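PDB 5ZVV: AimR transcriptional regulator from Bacillus phage phi3T, which activates transcription of the phage aimX locus in the switch between lysis and lysogeny, acting as a dimer that binding of the arbitrium peptide turns into inactive monomers. Local coordinates for residues H262-D267 with I291-L296; C78-V83 with N107-E112; L155-L160 with K190-M195. One frame throughout, in Å; residues are numbered along the deposited sequence.

Contact 1 (H262-D267 with I291-L296)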
loop_
_atom_site.group_PDB
_atom_site.type_symbol
_atom_site.label_atom_id
_atom_site.label_comp_id
_atom_site.label_asym_id
_atom_site.label_seq_id
_atom_site.Cartn_x
_atom_site.Cartn_y
_atom_site.Cartn_z
ATOM N N HIS A 262 -9.076 -8.056 -26.405
ATOM C CA HIS A 262 -10.049 -7.015 -26.092
ATOM C C HIS A 262 -11.449 -7.423 -26.523
ATOM O O HIS A 262 -12.429 -7.083 -25.848
ATOM C CB HIS A 262 -9.640 -5.702 -26.758
ATOM C CG HIS A 262 -8.376 -5.121 -26.207
ATOM N ND1 HIS A 262 -7.714 -4.072 -26.806
ATOM C CD2 HIS A 262 -7.656 -5.442 -25.106
ATOM C CE1 HIS A 262 -6.637 -3.773 -26.101
ATOM N NE2 HIS A 262 -6.578 -4.591 -25.066
ATOM N N GLN A 263 -11.564 -8.166 -27.627
ATOM C CA GLN A 263 -12.875 -8.624 -28.072
ATOM C C GLN A 263 -13.511 -9.548 -27.043
ATOM O O GLN A 263 -14.706 -9.434 -26.753
ATOM C CB GLN A 263 -12.766 -9.332 -29.422
ATOM C CG GLN A 263 -14.117 -9.671 -30.036
ATOM C CD GLN A 263 -14.913 -8.427 -30.411
ATOM O OE1 GLN A 263 -14.462 -7.609 -31.213
ATOM N NE2 GLN A 263 -16.101 -8.282 -29.831
ATOM N N GLU A 264 -12.729 -10.472 -26.479
ATOM C CA GLU A 264 -13.272 -11.377 -25.473
ATOM C C GLU A 264 -13.511 -10.669 -24.149
ATOM O O GLU A 264 -14.378 -11.091 -23.373
ATOM C CB GLU A 264 -12.344 -12.577 -25.281
ATOM C CG GLU A 264 -12.412 -13.583 -26.417
ATOM C CD GLU A 264 -11.651 -14.860 -26.116
ATOM O OE1 GLU A 264 -10.929 -14.902 -25.098
ATOM O OE2 GLU A 264 -11.772 -15.822 -26.901
HETATM N N MSE A 265 -12.767 -9.604 -23.866
HETATM C CA MSE A 265 -13.073 -8.792 -22.690
HETATM C C MSE A 265 -14.419 -8.095 -22.857
HETATM O O MSE A 265 -15.237 -8.076 -21.938
HETATM C CB MSE A 265 -11.974 -7.767 -22.432
HETATM C CG MSE A 265 -10.693 -8.373 -21.911
HETATM SE SE MSE A 265 -9.318 -7.020 -21.690
HETATM C CE MSE A 265 -7.855 -8.169 -21.091
ATOM N N LEU A 266 -14.651 -7.535 -24.046
ATOM C CA LEU A 266 -15.913 -6.848 -24.311
ATOM C C LEU A 266 -17.084 -7.825 -24.294
ATOM O O LEU A 266 -18.104 -7.584 -23.634
ATOM C CB LEU A 266 -15.839 -6.122 -25.652
ATOM C CG LEU A 266 -17.087 -5.309 -25.993
ATOM C CD1 LEU A 266 -17.245 -4.186 -24.991
ATOM C CD2 LEU A 266 -17.015 -4.772 -27.409
ATOM N N ASP A 267 -16.951 -8.934 -25.030
ATOM C CA ASP A 267 -17.962 -9.983 -25.003
ATOM C C ASP A 267 -18.225 -10.451 -23.581
ATOM O O ASP A 267 -19.371 -10.713 -23.210
ATOM C CB ASP A 267 -17.526 -11.172 -25.866
ATOM C CG ASP A 267 -17.421 -10.830 -27.340
ATOM O OD1 ASP A 267 -17.945 -9.778 -27.759
ATOM O OD2 ASP A 267 -16.822 -11.637 -28.084
ATOM N N ILE A 291 -10.447 -18.364 -16.581
ATOM C CA ILE A 291 -11.239 -18.441 -15.354
ATOM C C ILE A 291 -12.470 -17.548 -15.451
ATOM O O ILE A 291 -13.587 -17.963 -15.116
ATOM C CB ILE A 291 -10.379 -18.080 -14.130
ATOM C CG1 ILE A 291 -9.316 -19.152 -13.879
ATOM C CG2 ILE A 291 -11.257 -17.899 -12.891
ATOM C CD1 ILE A 291 -8.378 -18.820 -12.736
ATOM N N LYS A 292 -12.291 -16.312 -15.918
ATOM C CA LYS A 292 -13.415 -15.380 -15.914
ATOM C C LYS A 292 -14.499 -15.807 -16.895
ATOM O O LYS A 292 -15.690 -15.768 -16.565
ATOM C CB LYS A 292 -12.943 -13.960 -16.229
ATOM C CG LYS A 292 -14.069 -12.936 -16.138
ATOM C CD LYS A 292 -13.605 -11.521 -16.449
ATOM C CE LYS A 292 -14.764 -10.538 -16.326
ATOM N NZ LYS A 292 -14.379 -9.156 -16.723
ATOM N N TYR A 293 -14.113 -16.219 -18.104
ATOM C CA TYR A 293 -15.114 -16.581 -19.101
ATOM C C TYR A 293 -15.792 -17.898 -18.751
ATOM O O TYR A 293 -16.977 -18.085 -19.054
ATOM C CB TYR A 293 -14.474 -16.635 -20.488
ATOM C CG TYR A 293 -13.775 -15.344 -20.849
ATOM C CD1 TYR A 293 -14.282 -14.122 -20.422
ATOM C CD2 TYR A 293 -12.600 -15.346 -21.585
ATOM C CE1 TYR A 293 -13.648 -12.941 -20.730
ATOM C CE2 TYR A 293 -11.957 -14.170 -21.899
ATOM C CZ TYR A 293 -12.485 -12.968 -21.469
ATOM O OH TYR A 293 -11.848 -11.790 -21.777
ATOM N N LEU A 294 -15.062 -18.813 -18.106
ATOM C CA LEU A 294 -15.692 -20.001 -17.541
ATOM C C LEU A 294 -16.712 -19.622 -16.475
ATOM O O LEU A 294 -17.810 -20.189 -16.428
ATOM C CB LEU A 294 -14.630 -20.932 -16.955
ATOM C CG LEU A 294 -13.836 -21.780 -17.946
ATOM C CD1 LEU A 294 -12.794 -22.618 -17.213
ATOM C CD2 LEU A 294 -14.780 -22.661 -18.749
ATOM N N GLN A 295 -16.361 -18.664 -15.608
ATOM C CA GLN A 295 -17.301 -18.187 -14.597
ATOM C C GLN A 295 -18.553 -17.606 -15.238
ATOM O O GLN A 295 -19.671 -17.868 -14.781
ATOM C CB GLN A 295 -16.642 -17.133 -13.711
ATOM C CG GLN A 295 -15.669 -17.666 -12.682
ATOM C CD GLN A 295 -15.267 -16.597 -11.691
ATOM O OE1 GLN A 295 -15.642 -15.432 -11.835
ATOM N NE2 GLN A 295 -14.506 -16.985 -10.674
ATOM N N LEU A 296 -18.380 -16.806 -16.293
ATOM C CA LEU A 296 -19.526 -16.209 -16.971
ATOM C C LEU A 296 -20.392 -17.272 -17.632
ATOM O O LEU A 296 -21.626 -17.176 -17.618
ATOM C CB LEU A 296 -19.043 -15.187 -17.997
ATOM C CG LEU A 296 -18.408 -13.957 -17.349
ATOM C CD1 LEU A 296 -17.871 -12.990 -18.389
ATOM C CD2 LEU A 296 -19.426 -13.278 -16.455
#

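Contact 2 (C78-V83 with N107-E112)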
loop_
_atom_site.group_PDB
_atom_site.type_symbol
_atom_site.label_atom_id
_atom_site.label_comp_id
_atom_site.label_asym_id
_atom_site.label_seq_id
_atom_site.Cartn_x
_atom_site.Cartn_y
_atom_site.Cartn_z
ATOM N N CYS A 78 11.323 12.472 -32.606
ATOM C CA CYS A 78 10.337 11.617 -33.261
ATOM C C CYS A 78 10.413 10.178 -32.768
ATOM O O CYS A 78 9.384 9.508 -32.639
ATOM C CB CYS A 78 10.523 11.665 -34.775
ATOM S SG CYS A 78 9.432 12.823 -35.614
ATOM N N ALA A 79 11.620 9.685 -32.486
ATOM C CA ALA A 79 11.756 8.312 -32.007
ATOM C C ALA A 79 11.184 8.156 -30.602
ATOM O O ALA A 79 10.561 7.133 -30.289
ATOM C CB ALA A 79 13.223 7.886 -32.044
ATOM N N ARG A 80 11.383 9.158 -29.743
ATOM C CA ARG A 80 10.820 9.115 -28.394
ATOM C C ARG A 80 9.296 9.144 -28.438
ATOM O O ARG A 80 8.619 8.325 -27.790
ATOM C CB ARG A 80 11.371 10.285 -27.579
ATOM C CG ARG A 80 12.870 10.471 -27.741
ATOM C CD ARG A 80 13.429 11.581 -26.858
ATOM N NE ARG A 80 14.792 11.914 -27.258
ATOM C CZ ARG A 80 15.149 13.055 -27.834
ATOM N NH1 ARG A 80 14.249 13.999 -28.056
ATOM N NH2 ARG A 80 16.414 13.261 -28.174
ATOM N N GLN A 81 8.737 10.083 -29.208
ATOM C CA GLN A 81 7.300 10.068 -29.456
ATOM C C GLN A 81 6.851 8.702 -29.951
ATOM O O GLN A 81 5.808 8.188 -29.525
ATOM C CB GLN A 81 6.929 11.153 -30.471
ATOM C CG GLN A 81 7.167 12.568 -29.985
ATOM C CD GLN A 81 6.831 13.612 -31.034
ATOM O OE1 GLN A 81 7.133 13.442 -32.213
ATOM N NE2 GLN A 81 6.199 14.698 -30.606
ATOM N N SER A 82 7.642 8.086 -30.832
ATOM C CA SER A 82 7.261 6.792 -31.387
ATOM C C SER A 82 7.225 5.716 -30.311
ATOM O O SER A 82 6.355 4.840 -30.337
ATOM C CB SER A 82 8.216 6.393 -32.512
ATOM O OG SER A 82 9.363 5.735 -32.008
ATOM N N VAL A 83 8.153 5.762 -29.348
ATOM C CA VAL A 83 8.123 4.741 -28.303
ATOM C C VAL A 83 6.900 4.929 -27.415
ATOM O O VAL A 83 6.278 3.947 -26.983
ATOM C CB VAL A 83 9.436 4.719 -27.490
ATOM C CG1 VAL A 83 9.437 5.745 -26.363
ATOM C CG2 VAL A 83 9.677 3.323 -26.928
ATOM N N ASN A 107 22.456 9.913 -28.307
ATOM C CA ASN A 107 21.893 11.066 -27.620
ATOM C C ASN A 107 21.444 10.675 -26.217
ATOM O O ASN A 107 20.795 9.640 -26.031
ATOM C CB ASN A 107 20.722 11.637 -28.419
ATOM C CG ASN A 107 20.048 12.791 -27.716
ATOM O OD1 ASN A 107 19.180 12.589 -26.872
ATOM N ND2 ASN A 107 20.442 14.013 -28.063
ATOM N N SER A 108 21.780 11.514 -25.236
ATOM C CA SER A 108 21.516 11.171 -23.841
ATOM C C SER A 108 20.021 11.146 -23.541
ATOM O O SER A 108 19.562 10.320 -22.745
ATOM C CB SER A 108 22.230 12.152 -22.913
ATOM O OG SER A 108 21.767 13.474 -23.119
ATOM N N THR A 109 19.249 12.048 -24.152
ATOM C CA THR A 109 17.803 12.033 -23.943
ATOM C C THR A 109 17.184 10.760 -24.505
ATOM O O THR A 109 16.338 10.135 -23.854
ATOM C CB THR A 109 17.154 13.266 -24.578
ATOM O OG1 THR A 109 17.800 14.453 -24.106
ATOM C CG2 THR A 109 15.676 13.334 -24.220
ATOM N N SER A 110 17.593 10.357 -25.711
ATOM C CA SER A 110 17.082 9.117 -26.283
ATOM C C SER A 110 17.468 7.916 -25.431
ATOM O O SER A 110 16.642 7.030 -25.189
ATOM C CB SER A 110 17.587 8.945 -27.715
ATOM O OG SER A 110 16.960 9.863 -28.591
ATOM N N GLN A 111 18.720 7.867 -24.965
ATOM C CA GLN A 111 19.134 6.787 -24.072
ATOM C C GLN A 111 18.294 6.772 -22.803
ATOM O O GLN A 111 17.920 5.703 -22.307
ATOM C CB GLN A 111 20.613 6.930 -23.718
ATOM C CG GLN A 111 21.564 6.804 -24.886
ATOM C CD GLN A 111 23.010 6.991 -24.469
ATOM O OE1 GLN A 111 23.321 7.053 -23.277
ATOM N NE2 GLN A 111 23.903 7.086 -25.449
ATOM N N GLU A 112 17.992 7.953 -22.264
ATOM C CA GLU A 112 17.199 8.050 -21.046
ATOM C C GLU A 112 15.789 7.517 -21.268
ATOM O O GLU A 112 15.276 6.725 -20.465
ATOM C CB GLU A 112 17.180 9.506 -20.581
ATOM C CG GLU A 112 16.139 9.853 -19.545
ATOM C CD GLU A 112 16.199 11.318 -19.170
ATOM O OE1 GLU A 112 17.323 11.858 -19.088
ATOM O OE2 GLU A 112 15.130 11.934 -18.979
#

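Contact 3 (L155-L160 with K190-M195)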
loop_
_atom_site.group_PDB
_atom_site.type_symbol
_atom_site.label_atom_id
_atom_site.label_comp_id
_atom_site.label_asym_id
_atom_site.label_seq_id
_atom_site.Cartn_x
_atom_site.Cartn_y
_atom_site.Cartn_z
ATOM N N LEU A 155 4.932 3.591 -12.481
ATOM C CA LEU A 155 4.805 2.843 -11.237
ATOM C C LEU A 155 3.351 2.516 -10.937
ATOM O O LEU A 155 3.067 1.535 -10.244
ATOM C CB LEU A 155 5.420 3.633 -10.081
ATOM C CG LEU A 155 6.924 3.892 -10.135
ATOM C CD1 LEU A 155 7.387 4.620 -8.881
ATOM C CD2 LEU A 155 7.700 2.590 -10.317
HETATM N N MSE A 156 2.422 3.313 -11.457
HETATM C CA MSE A 156 0.997 3.116 -11.208
HETATM C C MSE A 156 0.480 1.831 -11.839
HETATM O O MSE A 156 -0.416 1.187 -11.292
HETATM C CB MSE A 156 0.195 4.309 -11.729
HETATM C CG MSE A 156 0.514 5.616 -11.038
HETATM SE SE MSE A 156 -0.548 7.092 -11.735
HETATM C CE MSE A 156 -2.314 6.511 -11.129
ATOM N N TYR A 157 1.039 1.464 -12.996
ATOM C CA TYR A 157 0.647 0.210 -13.629
ATOM C C TYR A 157 1.060 -0.984 -12.778
ATOM O O TYR A 157 0.278 -1.924 -12.596
ATOM C CB TYR A 157 1.249 0.106 -15.030
ATOM C CG TYR A 157 0.701 1.122 -16.009
ATOM C CD1 TYR A 157 -0.587 1.005 -16.512
ATOM C CD2 TYR A 157 1.476 2.194 -16.435
ATOM C CE1 TYR A 157 -1.092 1.933 -17.406
ATOM C CE2 TYR A 157 0.981 3.125 -17.327
ATOM C CZ TYR A 157 -0.304 2.988 -17.809
ATOM O OH TYR A 157 -0.801 3.911 -18.699
ATOM N N ALA A 158 2.285 -0.966 -12.248
ATOM C CA ALA A 158 2.740 -2.056 -11.391
ATOM C C ALA A 158 1.918 -2.126 -10.108
ATOM O O ALA A 158 1.481 -3.210 -9.695
ATOM C CB ALA A 158 4.226 -1.889 -11.075
ATOM N N TYR A 159 1.695 -0.972 -9.464
ATOM C CA TYR A 159 0.852 -0.931 -8.273
ATOM C C TYR A 159 -0.549 -1.447 -8.573
ATOM O O TYR A 159 -1.152 -2.146 -7.749
ATOM C CB TYR A 159 0.787 0.491 -7.718
ATOM C CG TYR A 159 2.049 0.953 -7.025
ATOM C CD1 TYR A 159 2.700 0.139 -6.109
ATOM C CD2 TYR A 159 2.588 2.207 -7.287
ATOM C CE1 TYR A 159 3.854 0.560 -5.475
ATOM C CE2 TYR A 159 3.741 2.634 -6.663
ATOM C CZ TYR A 159 4.371 1.806 -5.756
ATOM O OH TYR A 159 5.519 2.230 -5.128
ATOM N N LEU A 160 -1.088 -1.101 -9.745
ATOM C CA LEU A 160 -2.350 -1.687 -10.179
ATOM C C LEU A 160 -2.222 -3.194 -10.348
ATOM O O LEU A 160 -3.133 -3.948 -9.985
ATOM C CB LEU A 160 -2.808 -1.046 -11.489
ATOM C CG LEU A 160 -4.001 -1.704 -12.185
ATOM C CD1 LEU A 160 -5.263 -1.544 -11.354
ATOM C CD2 LEU A 160 -4.191 -1.135 -13.584
ATOM N N LYS A 190 -1.631 12.336 -20.340
ATOM C CA LYS A 190 -2.926 12.704 -19.781
ATOM C C LYS A 190 -3.934 11.577 -19.952
ATOM O O LYS A 190 -4.648 11.219 -19.009
ATOM C CB LYS A 190 -3.444 13.988 -20.432
ATOM C CG LYS A 190 -2.873 15.280 -19.856
ATOM C CD LYS A 190 -3.481 16.490 -20.556
ATOM C CE LYS A 190 -2.882 17.797 -20.059
ATOM N NZ LYS A 190 -3.368 18.955 -20.864
ATOM N N SER A 191 -4.006 10.999 -21.151
ATOM C CA SER A 191 -4.933 9.892 -21.364
ATOM C C SER A 191 -4.592 8.705 -20.467
ATOM O O SER A 191 -5.489 8.093 -19.866
ATOM C CB SER A 191 -4.933 9.485 -22.836
ATOM O OG SER A 191 -3.655 9.025 -23.239
ATOM N N ARG A 192 -3.300 8.377 -20.349
ATOM C CA ARG A 192 -2.878 7.296 -19.457
ATOM C C ARG A 192 -3.391 7.514 -18.036
ATOM O O ARG A 192 -4.111 6.672 -17.476
ATOM C CB ARG A 192 -1.352 7.182 -19.448
ATOM C CG ARG A 192 -0.707 6.607 -20.700
ATOM C CD ARG A 192 0.802 6.579 -20.503
ATOM N NE ARG A 192 1.544 6.050 -21.643
ATOM C CZ ARG A 192 1.881 4.772 -21.789
ATOM N NH1 ARG A 192 1.527 3.880 -20.874
ATOM N NH2 ARG A 192 2.569 4.387 -22.853
ATOM N N VAL A 193 -3.020 8.648 -17.434
ATOM C CA VAL A 193 -3.417 8.929 -16.058
ATOM C C VAL A 193 -4.934 8.973 -15.931
ATOM O O VAL A 193 -5.492 8.548 -14.911
ATOM C CB VAL A 193 -2.763 10.241 -15.581
ATOM C CG1 VAL A 193 -3.206 10.576 -14.162
ATOM C CG2 VAL A 193 -1.248 10.125 -15.660
ATOM N N SER A 194 -5.626 9.463 -16.962
ATOM C CA SER A 194 -7.085 9.488 -16.932
ATOM C C SER A 194 -7.650 8.083 -16.795
ATOM O O SER A 194 -8.561 7.845 -15.994
ATOM C CB SER A 194 -7.630 10.166 -18.188
ATOM O OG SER A 194 -7.683 11.571 -18.031
HETATM N N MSE A 195 -7.125 7.137 -17.566
HETATM C CA MSE A 195 -7.635 5.774 -17.462
HETATM C C MSE A 195 -7.317 5.151 -16.106
HETATM O O MSE A 195 -8.181 4.507 -15.486
HETATM C CB MSE A 195 -7.085 4.903 -18.592
HETATM C CG MSE A 195 -7.846 5.099 -19.890
HETATM SE SE MSE A 195 -9.763 5.335 -19.542
HETATM C CE MSE A 195 -10.151 3.577 -18.772
#

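Contact 1 (H262-D267 with I291-L296)
Tyr293 reaches from helix 291-304 to the backbone between Glu264 and Met265 on helix 260-277, joining two successive helices of an all-helical array consistent with the TPR-like family of this regulator. The packed part is made almost wholly by this one ring. Its OH lies 3.1 Å from both C and O of Glu264, and its CE1 comes within 3.3 Å of Glu264 O, so the phenol end lies against the Glu264-Met265 peptide group. Glu264 CB stands beside it, 3.6 Å from Tyr293 OH. Tyr293 turns CG beside its backbone N (chi1 -55°), which sends the buried ring across the gap between the helices. Met265, a selenomethionine, touches the hydroxyl with the root of its side chain, CG 3.6 Å from Tyr293 OH, before the chain leads away.

Toward solvent the contact thins. Lys292, exposed, adds nothing there, and its N donates a hydrogen bond to Asn290 OD1 where helix 291-304 begins. The carboxylate of Glu264 is the looser, partly exposed part, and the glutamate side chain also touches Asn285 in the loop between the helices. It crosses the tyrosine side chain at about a right angle, the carboxylate plane turned 87° from the ring, and forms the edge of the contact with OE1 of Glu264 3.4 Å from Tyr293 CE2.

Contact 2 (C78-V83 with N107-E112)
Arg80 extends from helix 77-88 to the first turn of helix 108-124 and meets Asn107, Thr109 and Ser110 with its guanidinium group. Two weak hydrogen bonds are made: Arg80 NE to Ser110 OG at 3.3 Å, and Arg80 NH2 to Asn107 OD1 at 3.1 Å. Both are bent, with N-H...acceptor angles of 133°. Thr109 supplies the apolar contact, its CG2 methyl lying over one face of the guanidinium, off centre toward the rim and 3.5 Å from Arg80 NE. That methyl stands anti to the backbone N of Thr109, while OG1 turns to the side of the N. The arginine chain stays extended from CG to NE, carrying the flat group across the interhelical gap.

Next come the groups that hold these acceptors. Asn107 OD1 is gripped from its own segment: Ser110 N donates to it at 3.0 Å, fairly straight (157°), in the carbonyl plane and on a lone pair, and Thr109 N adds a weak bond at 2.8 Å. With Arg80, three donors converge on one oxygen. Ser110 OG has its stronger partner in Pro74 O, just ahead of helix 77-88, so this serine also ties the turn to the segment leading into that helix. Farther out, Ser105 OG accepts from Asn107 N, and Trp113, one turn beyond Thr109, packs against the side chain of Arg80.

At the centre is a classic asparagine N-cap, closing the first turn of helix 108-124 and joined by an arginine from another helix of the array.

Contact 3 (L155-L160 with K190-M195)
Arg192 of helix 184-203 and Tyr157 of helix 145-161 meet side chain to side chain at about a right angle, their CA atoms 9.8 Å apart. The arginine runs straight past the phenol oxygen. Arg192 CB lies 3.4 Å from Tyr157 OH, CG is equally close, and CD is 3.6 Å away, so three successive carbons pass the hydroxyl. CG stands anti to the carbonyl carbon, and the chain then runs extended to NE. NE turns to another helix and forms a salt bridge with Glu84 OE2, the strongest polar partner of this side chain.

Helices 145-161 and 184-203 are part of a helical array consistent with the TPR clan, and Arg192 links both to helix 77-88, which carries Glu84 and Asp87. Leu155, on the same helix as Tyr157, packs on Asn131 of the second subunit. Beyond NE the guanidinium divides its work. NH2 forms a salt bridge with Asp87 OD2, while the turn about CD-NE (chi4 -92°) brings NH1 back to the hydroxyl, and Arg192 NH1 donates to Tyr157 OH at 3.2 Å with an N-H...acceptor angle of 150°. Two acidic partners beside a buried arginine would be expected to stabilise its positive charge. The tyrosine oxygen lies at the guanidinium edge, tilted slightly out of its plane, and the ring is turned 80° from that plane, with Tyr157 CE2 3.7 Å from Arg192 NH1.

Along the chain, contact 2 closes before contact 3 opens, and contact 3 before contact 1; all join helix to helix. The centres of contacts 2 and 3 are about 21 Å apart and those of contacts 3 and 1 about 23 Å, whereas the centres of contacts 2 and 1 are about 37 Å apart, on opposite sides of the chain's centre. None touches another, but helix 77-88 carries 78-83 of contact 2 and, further along, the acidic partners of Arg192 in contact 3. Phe229 of helix 224-237 touches both Met195 of contact 3 and Met265 of contact 1. The three are thus local joints in series along one helical array, which at Leu155 of contact 3 also reaches the second subunit.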